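Local coordinates for type III secretion system effector protein ExoU (Pseudomonas fluorescens, PDB 4QMK) that probably acts as a type III secreted patatin-like phospholipase toxin that reaches the plasma membrane through a phosphatidylinositol 4,5-bisphosphate binding domain, at residues Glu58-Pro63 / Arg433-Phe438; Glu324-Lys329 / Val445-Asp450; Gly43-Ser48 / Ser62-Ala67. All coordinates share one frame; numbering follows the deposited sequence.

In the fold
Contacts 1 and 3 share S62 and P63 and belong to the same four-stranded antiparallel sheet: contact 1 pairs strand 57-61 with 434-438, an outermost strand within this chain, while contact 3 fixes the turn before strand 47-51 against the loop that leaves strand 57-61. Contact 2 is the buried one, where loop 324-329 meets helix 441-446 and its link to helix 450-461, and it touches contact 1 through L327 on H436 and A447 on F438. Chemistry follows place. Contact 1 is mainly backbone pairing with a salt bridge on one face, contact 2 joins one short hydroxyl bond to apolar packing, and surface contact 3 relies on polar bonds and proline rings.

Contact 1 (Glu58-Pro63 / Arg433-Phe438); sequences EVVVSP and RERHEF
E58 and R435 reach out over the same face of the sheet, carboxylate and guanidinium planes turned 90° apart. NH1 of R435 gives a nearly straight hydrogen bond of 3.2 Å to OE2 of E58, part of a salt bridge; it runs close to the guanidinium plane but meets the carboxylate from above. Extended chi1 and chi2 bring CD of R435 to 3.1 Å from OE2 of E58; the bend at chi3 (41°) then helps turn NH1 onto that oxygen. V60 stands alongside R435, its CG2 4.1 Å from CB of R435, and crosses R433 at about a right angle. On the other face, V59 sets CG2 obliquely against the F438 ring, 3.7 Å from CE1, and NE2 of H436 makes a bent bond to OE1 of E434 from above the carboxylate plane. V59-H436 and V61-E434 are hydrogen-bonded pairs of antiparallel strands, adding 434-438 at the edge of the four-stranded sheet within this chain. So the backbone supplies the directional hold. Charge probably matters more than lone-pair direction for E58-R435, while V59 and F438 form an apolar patch continuing onto A444 of helix 441-446, beside the polar H436-E434 pair.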
loop_
_atom_site.group_PDB
_atom_site.type_symbol
_atom_site.label_atom_id
_atom_site.label_comp_id
_atom_site.label_asym_id
_atom_site.label_seq_id
_atom_site.Cartn_x
_atom_site.Cartn_y
_atom_site.Cartn_z
ATOM N N GLU A 58 1.150 -40.733 -30.009
ATOM C CA GLU A 58 -0.163 -40.258 -29.621
ATOM C C GLU A 58 -0.353 -40.374 -28.078
ATOM O O GLU A 58 -0.183 -41.436 -27.504
ATOM C CB GLU A 58 -1.150 -41.123 -30.388
ATOM C CG GLU A 58 -2.496 -41.339 -29.795
ATOM C CD GLU A 58 -3.306 -42.387 -30.565
ATOM O OE1 GLU A 58 -2.887 -42.789 -31.683
ATOM O OE2 GLU A 58 -4.396 -42.767 -30.065
ATOM N N VAL A 59 -0.708 -39.270 -27.434
ATOM C CA VAL A 59 -0.948 -39.246 -26.015
ATOM C C VAL A 59 -2.423 -39.013 -25.760
ATOM O O VAL A 59 -2.985 -38.105 -26.285
ATOM C CB VAL A 59 -0.198 -38.093 -25.359
ATOM C CG1 VAL A 59 -0.459 -38.074 -23.867
ATOM C CG2 VAL A 59 1.305 -38.190 -25.645
ATOM N N VAL A 60 -3.031 -39.830 -24.911
ATOM C CA VAL A 60 -4.423 -39.676 -24.594
ATOM C C VAL A 60 -4.559 -39.443 -23.105
ATOM O O VAL A 60 -3.921 -40.118 -22.278
ATOM C CB VAL A 60 -5.214 -40.921 -25.012
ATOM C CG1 VAL A 60 -6.679 -40.768 -24.710
ATOM C CG2 VAL A 60 -5.057 -41.149 -26.518
ATOM N N VAL A 61 -5.370 -38.460 -22.767
ATOM C CA VAL A 61 -5.615 -38.118 -21.402
ATOM C C VAL A 61 -7.026 -37.714 -21.109
ATOM O O VAL A 61 -7.798 -37.448 -21.982
ATOM C CB VAL A 61 -4.750 -36.967 -20.925
ATOM C CG1 VAL A 61 -3.302 -37.387 -20.928
ATOM C CG2 VAL A 61 -4.980 -35.741 -21.757
ATOM N N SER A 62 -7.340 -37.733 -19.827
ATOM C CA SER A 62 -8.611 -37.348 -19.282
ATOM C C SER A 62 -8.310 -36.057 -18.556
ATOM O O SER A 62 -7.143 -35.764 -18.285
ATOM C CB SER A 62 -9.057 -38.410 -18.272
ATOM O OG SER A 62 -8.210 -38.360 -17.132
ATOM N N PRO A 63 -9.340 -35.273 -18.228
ATOM C CA PRO A 63 -9.185 -34.048 -17.481
ATOM C C PRO A 63 -8.650 -34.260 -16.066
ATOM O O PRO A 63 -8.941 -35.307 -15.472
ATOM C CB PRO A 63 -10.624 -33.529 -17.365
ATOM C CG PRO A 63 -11.313 -34.157 -18.481
ATOM C CD PRO A 63 -10.740 -35.532 -18.517
ATOM N N ARG A 433 -12.054 -38.044 -22.768
ATOM C CA ARG A 433 -10.702 -38.333 -23.235
ATOM C C ARG A 433 -10.339 -37.423 -24.354
ATOM O O ARG A 433 -11.162 -37.108 -25.166
ATOM C CB ARG A 433 -10.603 -39.758 -23.738
ATOM C CG ARG A 433 -10.743 -40.792 -22.668
ATOM C CD ARG A 433 -9.624 -40.757 -21.626
ATOM N NE ARG A 433 -9.851 -41.808 -20.637
ATOM C CZ ARG A 433 -10.626 -41.705 -19.569
ATOM N NH1 ARG A 433 -11.293 -40.585 -19.319
ATOM N NH2 ARG A 433 -10.754 -42.756 -18.734
ATOM N N GLU A 434 -9.070 -37.092 -24.448
ATOM C CA GLU A 434 -8.600 -36.213 -25.471
ATOM C C GLU A 434 -7.288 -36.799 -25.986
ATOM O O GLU A 434 -6.517 -37.354 -25.202
ATOM C CB GLU A 434 -8.436 -34.855 -24.845
ATOM C CG GLU A 434 -8.191 -33.704 -25.786
ATOM C CD GLU A 434 -8.043 -32.400 -25.009
ATOM O OE1 GLU A 434 -7.198 -32.353 -24.046
ATOM O OE2 GLU A 434 -8.781 -31.440 -25.356
ATOM N N ARG A 435 -7.065 -36.708 -27.296
ATOM C CA ARG A 435 -5.849 -37.213 -27.908
ATOM C C ARG A 435 -4.970 -36.094 -28.475
ATOM O O ARG A 435 -5.453 -35.160 -29.106
ATOM C CB ARG A 435 -6.216 -38.167 -29.029
ATOM C CG ARG A 435 -5.046 -38.613 -29.911
ATOM C CD ARG A 435 -5.345 -39.891 -30.690
ATOM N NE ARG A 435 -6.707 -39.825 -31.195
ATOM C CZ ARG A 435 -7.658 -40.733 -31.006
ATOM N NH1 ARG A 435 -7.423 -41.910 -30.453
ATOM N NH2 ARG A 435 -8.842 -40.482 -31.489
ATOM N N HIS A 436 -3.673 -36.182 -28.231
ATOM C CA HIS A 436 -2.735 -35.177 -28.709
ATOM C C HIS A 436 -1.659 -35.893 -29.439
ATOM O O HIS A 436 -1.104 -36.809 -28.909
ATOM C CB HIS A 436 -2.135 -34.429 -27.536
ATOM C CG HIS A 436 -3.132 -33.674 -26.732
ATOM N ND1 HIS A 436 -3.799 -32.578 -27.230
ATOM C CD2 HIS A 436 -3.596 -33.857 -25.486
ATOM C CE1 HIS A 436 -4.634 -32.114 -26.319
ATOM N NE2 HIS A 436 -4.526 -32.868 -25.245
ATOM N N GLU A 437 -1.349 -35.475 -30.651
ATOM C CA GLU A 437 -0.368 -36.171 -31.469
ATOM C C GLU A 437 0.924 -35.387 -31.492
ATOM O O GLU A 437 0.911 -34.167 -31.407
ATOM C CB GLU A 437 -0.881 -36.319 -32.881
ATOM C CG GLU A 437 -2.360 -36.676 -32.991
ATOM C CD GLU A 437 -2.796 -36.947 -34.421
ATOM O OE1 GLU A 437 -3.646 -36.189 -34.943
ATOM O OE2 GLU A 437 -2.250 -37.888 -35.031
ATOM N N PHE A 438 2.036 -36.093 -31.642
ATOM C CA PHE A 438 3.369 -35.485 -31.657
ATOM C C PHE A 438 4.230 -36.220 -32.667
ATOM O O PHE A 438 4.081 -37.404 -32.872
ATOM C CB PHE A 438 4.029 -35.603 -30.273
ATOM C CG PHE A 438 3.252 -34.933 -29.159
ATOM C CD1 PHE A 438 2.273 -35.606 -28.449
ATOM C CD2 PHE A 438 3.541 -33.642 -28.795
ATOM C CE1 PHE A 438 1.567 -34.961 -27.437
ATOM C CE2 PHE A 438 2.844 -32.993 -27.800
ATOM C CZ PHE A 438 1.862 -33.650 -27.123
#

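Contact 2 (Glu324-Lys329 / Val445-Asp450); sequences ESPLGK and VMAMDD
S325 and A447 carry the polar part of this contact. OG of S325 donates to O of A447 at 2.7 Å, lying in the carbonyl plane on a lone pair. OG of S325 in turn accepts from the backbone N of L327 at 2.9 Å, closing an ST turn. With OG anti to the backbone N (chi1 175°), the hydroxyl is placed to do both jobs, and the two bonds fix its rotation. The methyl of A447 lies beside this hydroxyl, its CB 3.3 Å from OG of S325. A water adds a second, looser polar link: it donates to OD2 of D449 at 2.8 Å, accepts from N of D449, and gives a weak bond to O of L327. D449 itself is an N-cap, its OD1 taking the backbone N of M452.

The apolar part is small and close-set. CD1 of L327 lies 3.9 Å from CB of A447 and 3.8 Å from CG of M448. L327 and M448 run side by side, pointing the same way, while CD of P326 brushes the A447 methyl at 4.4 Å.

In the fold, loop 324-329 leads into strand 332-337 and lies here against the link between helices 441-446 and 450-461. L327 packs on M452 and on H436 of strand 434-438, M448 rests on L453 and V456, and A447 lies against F438.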
loop_
_atom_site.group_PDB
_atom_site.type_symbol
_atom_site.label_atom_id
_atom_site.label_comp_id
_atom_site.label_asym_id
_atom_site.label_seq_id
_atom_site.Cartn_x
_atom_site.Cartn_y
_atom_site.Cartn_z
ATOM N N GLU A 324 2.713 -23.553 -22.481
ATOM C CA GLU A 324 2.956 -23.851 -23.897
ATOM C C GLU A 324 2.415 -25.227 -24.307
ATOM O O GLU A 324 2.140 -25.479 -25.491
ATOM C CB GLU A 324 4.489 -23.724 -24.234
ATOM C CG GLU A 324 5.502 -23.731 -23.056
ATOM C CD GLU A 324 6.113 -25.082 -22.686
ATOM O OE1 GLU A 324 6.762 -25.788 -23.508
ATOM O OE2 GLU A 324 6.024 -25.401 -21.502
ATOM N N SER A 325 2.232 -26.106 -23.333
ATOM C CA SER A 325 1.844 -27.459 -23.645
ATOM C C SER A 325 0.350 -27.710 -23.689
ATOM O O SER A 325 -0.383 -27.230 -22.843
ATOM C CB SER A 325 2.412 -28.416 -22.620
ATOM O OG SER A 325 1.914 -29.708 -22.894
ATOM N N PRO A 326 -0.077 -28.578 -24.605
ATOM C CA PRO A 326 -1.459 -28.925 -24.600
ATOM C C PRO A 326 -1.841 -29.926 -23.482
ATOM O O PRO A 326 -3.023 -30.150 -23.247
ATOM C CB PRO A 326 -1.668 -29.522 -25.998
ATOM C CG PRO A 326 -0.334 -30.028 -26.427
ATOM C CD PRO A 326 0.689 -29.281 -25.661
ATOM N N LEU A 327 -0.861 -30.557 -22.839
ATOM C CA LEU A 327 -1.129 -31.527 -21.751
ATOM C C LEU A 327 -1.139 -30.845 -20.412
ATOM O O LEU A 327 -1.494 -31.454 -19.416
ATOM C CB LEU A 327 -0.086 -32.626 -21.716
ATOM C CG LEU A 327 0.219 -33.309 -23.037
ATOM C CD1 LEU A 327 1.397 -34.242 -22.866
ATOM C CD2 LEU A 327 -0.980 -34.074 -23.499
ATOM N N GLY A 328 -0.700 -29.602 -20.373
ATOM C CA GLY A 328 -0.765 -28.801 -19.152
ATOM C C GLY A 328 -2.038 -27.947 -19.180
ATOM O O GLY A 328 -2.020 -26.806 -19.656
ATOM N N LYS A 329 -3.152 -28.502 -18.716
ATOM C CA LYS A 329 -4.425 -27.794 -18.765
ATOM C C LYS A 329 -5.111 -27.827 -17.436
ATOM O O LYS A 329 -5.260 -28.878 -16.851
ATOM C CB LYS A 329 -5.342 -28.414 -19.811
ATOM C CG LYS A 329 -5.047 -27.963 -21.234
ATOM C CD LYS A 329 -5.998 -28.605 -22.245
ATOM C CE LYS A 329 -5.625 -28.235 -23.683
ATOM N NZ LYS A 329 -6.331 -29.060 -24.712
ATOM N N VAL A 445 7.270 -36.033 -24.597
ATOM C CA VAL A 445 7.909 -35.875 -23.291
ATOM C C VAL A 445 8.167 -34.417 -22.994
ATOM O O VAL A 445 7.944 -33.962 -21.870
ATOM C CB VAL A 445 9.218 -36.641 -23.193
ATOM C CG1 VAL A 445 10.022 -36.193 -22.001
ATOM C CG2 VAL A 445 8.955 -38.123 -23.132
ATOM N N MET A 446 8.526 -33.641 -24.012
ATOM C CA MET A 446 8.757 -32.193 -23.808
ATOM C C MET A 446 7.469 -31.464 -23.416
ATOM O O MET A 446 7.525 -30.366 -22.817
ATOM C CB MET A 446 9.343 -31.520 -25.065
ATOM C CG MET A 446 10.689 -32.029 -25.544
ATOM S SD MET A 446 12.138 -31.373 -24.669
ATOM C CE MET A 446 12.014 -32.340 -23.153
ATOM N N ALA A 447 6.318 -32.036 -23.765
ATOM C CA ALA A 447 5.048 -31.431 -23.373
ATOM C C ALA A 447 4.567 -31.790 -21.957
ATOM O O ALA A 447 3.600 -31.263 -21.509
ATOM C CB ALA A 447 3.990 -31.828 -24.376
ATOM N N MET A 448 5.233 -32.705 -21.271
ATOM C CA MET A 448 4.800 -33.161 -19.942
ATOM C C MET A 448 5.554 -32.456 -18.850
ATOM O O MET A 448 6.768 -32.287 -18.938
ATOM C CB MET A 448 5.043 -34.650 -19.778
ATOM C CG MET A 448 4.499 -35.448 -20.935
ATOM S SD MET A 448 4.555 -37.245 -20.752
ATOM C CE MET A 448 6.160 -37.370 -20.091
ATOM N N ASP A 449 4.824 -31.960 -17.860
ATOM C CA ASP A 449 5.436 -31.321 -16.670
ATOM C C ASP A 449 6.098 -32.382 -15.822
ATOM O O ASP A 449 5.972 -33.570 -16.111
ATOM C CB ASP A 449 4.374 -30.519 -15.864
ATOM C CG ASP A 449 3.218 -31.369 -15.367
ATOM O OD1 ASP A 449 3.423 -32.260 -14.534
ATOM O OD2 ASP A 449 2.080 -31.117 -15.786
ATOM N N ASP A 450 6.841 -31.981 -14.815
ATOM C CA ASP A 450 7.638 -32.964 -14.042
ATOM C C ASP A 450 6.792 -34.030 -13.401
ATOM O O ASP A 450 7.119 -35.202 -13.472
ATOM C CB ASP A 450 8.497 -32.276 -13.005
ATOM C CG ASP A 450 9.626 -31.445 -13.624
ATOM O OD1 ASP A 450 9.836 -31.491 -14.867
ATOM O OD2 ASP A 450 10.319 -30.726 -12.864
HETATM O O HOH W 1 1.593 -32.116 -18.336
#

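Contact 3 (Gly43-Ser48 / Ser62-Ala67); sequences GERNLS and SPPPPA
The backbone O of R45 takes the N-H of S62 at 2.8 Å, the shortest hydrogen bond across this contact, with the donor tilted 29° from the carbonyl plane. R45 also answers with its side chain: NE donates to O of S62 at 3.2 Å, nearly along the carbonyl axis, though the acceptor lies somewhat out of the guanidinium plane. R45 thus grips both the N-H and the C=O of one residue. The bend of its chain at chi3 (50°) turns the guanidinium across the start of the proline run, where CD of P64 sits over the centre of one face, 3.8 Å from CZ of R45.

S62 is held by its hydroxyl as well. The N46 amide donates through ND2 to OG of S62 at 3.0 Å, with the oxygen almost in the amide plane, so the serine is tied to two successive residues of the turn. Farther along, E44 crosses P65 at about a right angle and rests OE2 3.5 Å from CD of P65, the ring carbon next to the proline nitrogen.

The gripping residues come from a compact turn. G43 to N46 form a type I beta turn, closed by N of N46 on O of G43 at 2.9 Å, and a G1 bulge follows in which N46 and L47 both face V42. This puts R45 and N46 at the hairpin between strands 36-42 and 47-51, directly beside the exit of strand 57-61. R45 also packs on M452 of helix 450-461, and its NH1 reaches O of L327 weakly. From S62 the chain runs on toward strand 68-72 of the mixed sheet, with P63 against R429 and P66 against L426 of helix 408-431.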
loop_
_atom_site.group_PDB
_atom_site.type_symbol
_atom_site.label_atom_id
_atom_site.label_comp_id
_atom_site.label_asym_id
_atom_site.label_seq_id
_atom_site.Cartn_x
_atom_site.Cartn_y
_atom_site.Cartn_z
ATOM N N GLY A 43 -2.312 -43.205 -13.823
ATOM C CA GLY A 43 -2.720 -42.081 -12.985
ATOM C C GLY A 43 -4.119 -41.475 -13.152
ATOM O O GLY A 43 -4.972 -41.975 -13.890
ATOM N N GLU A 44 -4.322 -40.357 -12.469
ATOM C CA GLU A 44 -5.630 -39.696 -12.401
ATOM C C GLU A 44 -6.025 -38.996 -13.703
ATOM O O GLU A 44 -7.158 -38.516 -13.840
ATOM C CB GLU A 44 -5.664 -38.689 -11.238
ATOM C CG GLU A 44 -4.805 -37.463 -11.454
ATOM C CD GLU A 44 -4.918 -36.447 -10.331
ATOM O OE1 GLU A 44 -5.537 -36.729 -9.260
ATOM O OE2 GLU A 44 -4.382 -35.341 -10.545
ATOM N N ARG A 45 -5.081 -38.905 -14.639
ATOM C CA ARG A 45 -5.371 -38.393 -15.959
ATOM C C ARG A 45 -5.447 -39.500 -16.972
ATOM O O ARG A 45 -5.640 -39.241 -18.188
ATOM C CB ARG A 45 -4.378 -37.323 -16.299
ATOM C CG ARG A 45 -4.595 -36.165 -15.307
ATOM C CD ARG A 45 -4.013 -34.885 -15.748
ATOM N NE ARG A 45 -4.439 -34.619 -17.094
ATOM C CZ ARG A 45 -4.100 -33.527 -17.744
ATOM N NH1 ARG A 45 -3.427 -32.590 -17.089
ATOM N NH2 ARG A 45 -4.464 -33.347 -19.014
ATOM N N ASN A 46 -5.364 -40.733 -16.451
ATOM C CA ASN A 46 -5.434 -41.914 -17.245
ATOM C C ASN A 46 -4.548 -41.759 -18.476
ATOM O O ASN A 46 -5.009 -41.921 -19.591
ATOM C CB ASN A 46 -6.851 -42.142 -17.675
ATOM C CG ASN A 46 -7.800 -42.288 -16.509
ATOM O OD1 ASN A 46 -7.937 -43.368 -15.947
ATOM N ND2 ASN A 46 -8.505 -41.232 -16.187
ATOM N N LEU A 47 -3.281 -41.439 -18.264
ATOM C CA LEU A 47 -2.431 -41.121 -19.346
ATOM C C LEU A 47 -2.024 -42.358 -20.107
ATOM O O LEU A 47 -1.535 -43.303 -19.490
ATOM C CB LEU A 47 -1.184 -40.447 -18.822
ATOM C CG LEU A 47 -0.078 -40.245 -19.856
ATOM C CD1 LEU A 47 -0.500 -39.148 -20.802
ATOM C CD2 LEU A 47 1.195 -39.845 -19.148
ATOM N N SER A 48 -2.184 -42.329 -21.436
ATOM C CA SER A 48 -1.744 -43.402 -22.291
ATOM C C SER A 48 -0.915 -42.839 -23.448
ATOM O O SER A 48 -1.160 -41.727 -23.931
ATOM C CB SER A 48 -2.920 -44.151 -22.880
ATOM O OG SER A 48 -3.710 -44.816 -21.901
ATOM N N SER A 62 -7.340 -37.733 -19.827
ATOM C CA SER A 62 -8.611 -37.348 -19.282
ATOM C C SER A 62 -8.310 -36.057 -18.556
ATOM O O SER A 62 -7.143 -35.764 -18.285
ATOM C CB SER A 62 -9.057 -38.410 -18.272
ATOM O OG SER A 62 -8.210 -38.360 -17.132
ATOM N N PRO A 63 -9.340 -35.273 -18.228
ATOM C CA PRO A 63 -9.185 -34.048 -17.481
ATOM C C PRO A 63 -8.650 -34.260 -16.066
ATOM O O PRO A 63 -8.941 -35.307 -15.472
ATOM C CB PRO A 63 -10.624 -33.529 -17.365
ATOM C CG PRO A 63 -11.313 -34.157 -18.481
ATOM C CD PRO A 63 -10.740 -35.532 -18.517
ATOM N N PRO A 64 -7.884 -33.283 -15.536
ATOM C CA PRO A 64 -7.485 -33.300 -14.141
ATOM C C PRO A 64 -8.683 -32.942 -13.291
ATOM O O PRO A 64 -9.695 -32.444 -13.825
ATOM C CB PRO A 64 -6.476 -32.166 -14.014
ATOM C CG PRO A 64 -6.622 -31.302 -15.215
ATOM C CD PRO A 64 -7.354 -32.111 -16.268
ATOM N N PRO A 65 -8.601 -33.205 -11.980
ATOM C CA PRO A 65 -9.673 -32.815 -11.092
ATOM C C PRO A 65 -9.638 -31.268 -10.919
ATOM O O PRO A 65 -8.622 -30.650 -11.235
ATOM C CB PRO A 65 -9.336 -33.559 -9.802
ATOM C CG PRO A 65 -7.858 -33.549 -9.791
ATOM C CD PRO A 65 -7.424 -33.674 -11.233
ATOM N N PRO A 66 -10.742 -30.654 -10.430
ATOM C CA PRO A 66 -10.831 -29.194 -10.346
ATOM C C PRO A 66 -9.819 -28.499 -9.457
ATOM O O PRO A 66 -9.653 -28.872 -8.318
ATOM C CB PRO A 66 -12.225 -28.951 -9.805
ATOM C CG PRO A 66 -12.988 -30.132 -10.231
ATOM C CD PRO A 66 -12.030 -31.289 -10.161
ATOM N N ALA A 67 -9.132 -27.509 -10.039
ATOM C CA ALA A 67 -8.189 -26.649 -9.333
ATOM C C ALA A 67 -8.790 -25.249 -9.059
ATOM O O ALA A 67 -8.363 -24.546 -8.149
ATOM C CB ALA A 67 -6.924 -26.507 -10.142
#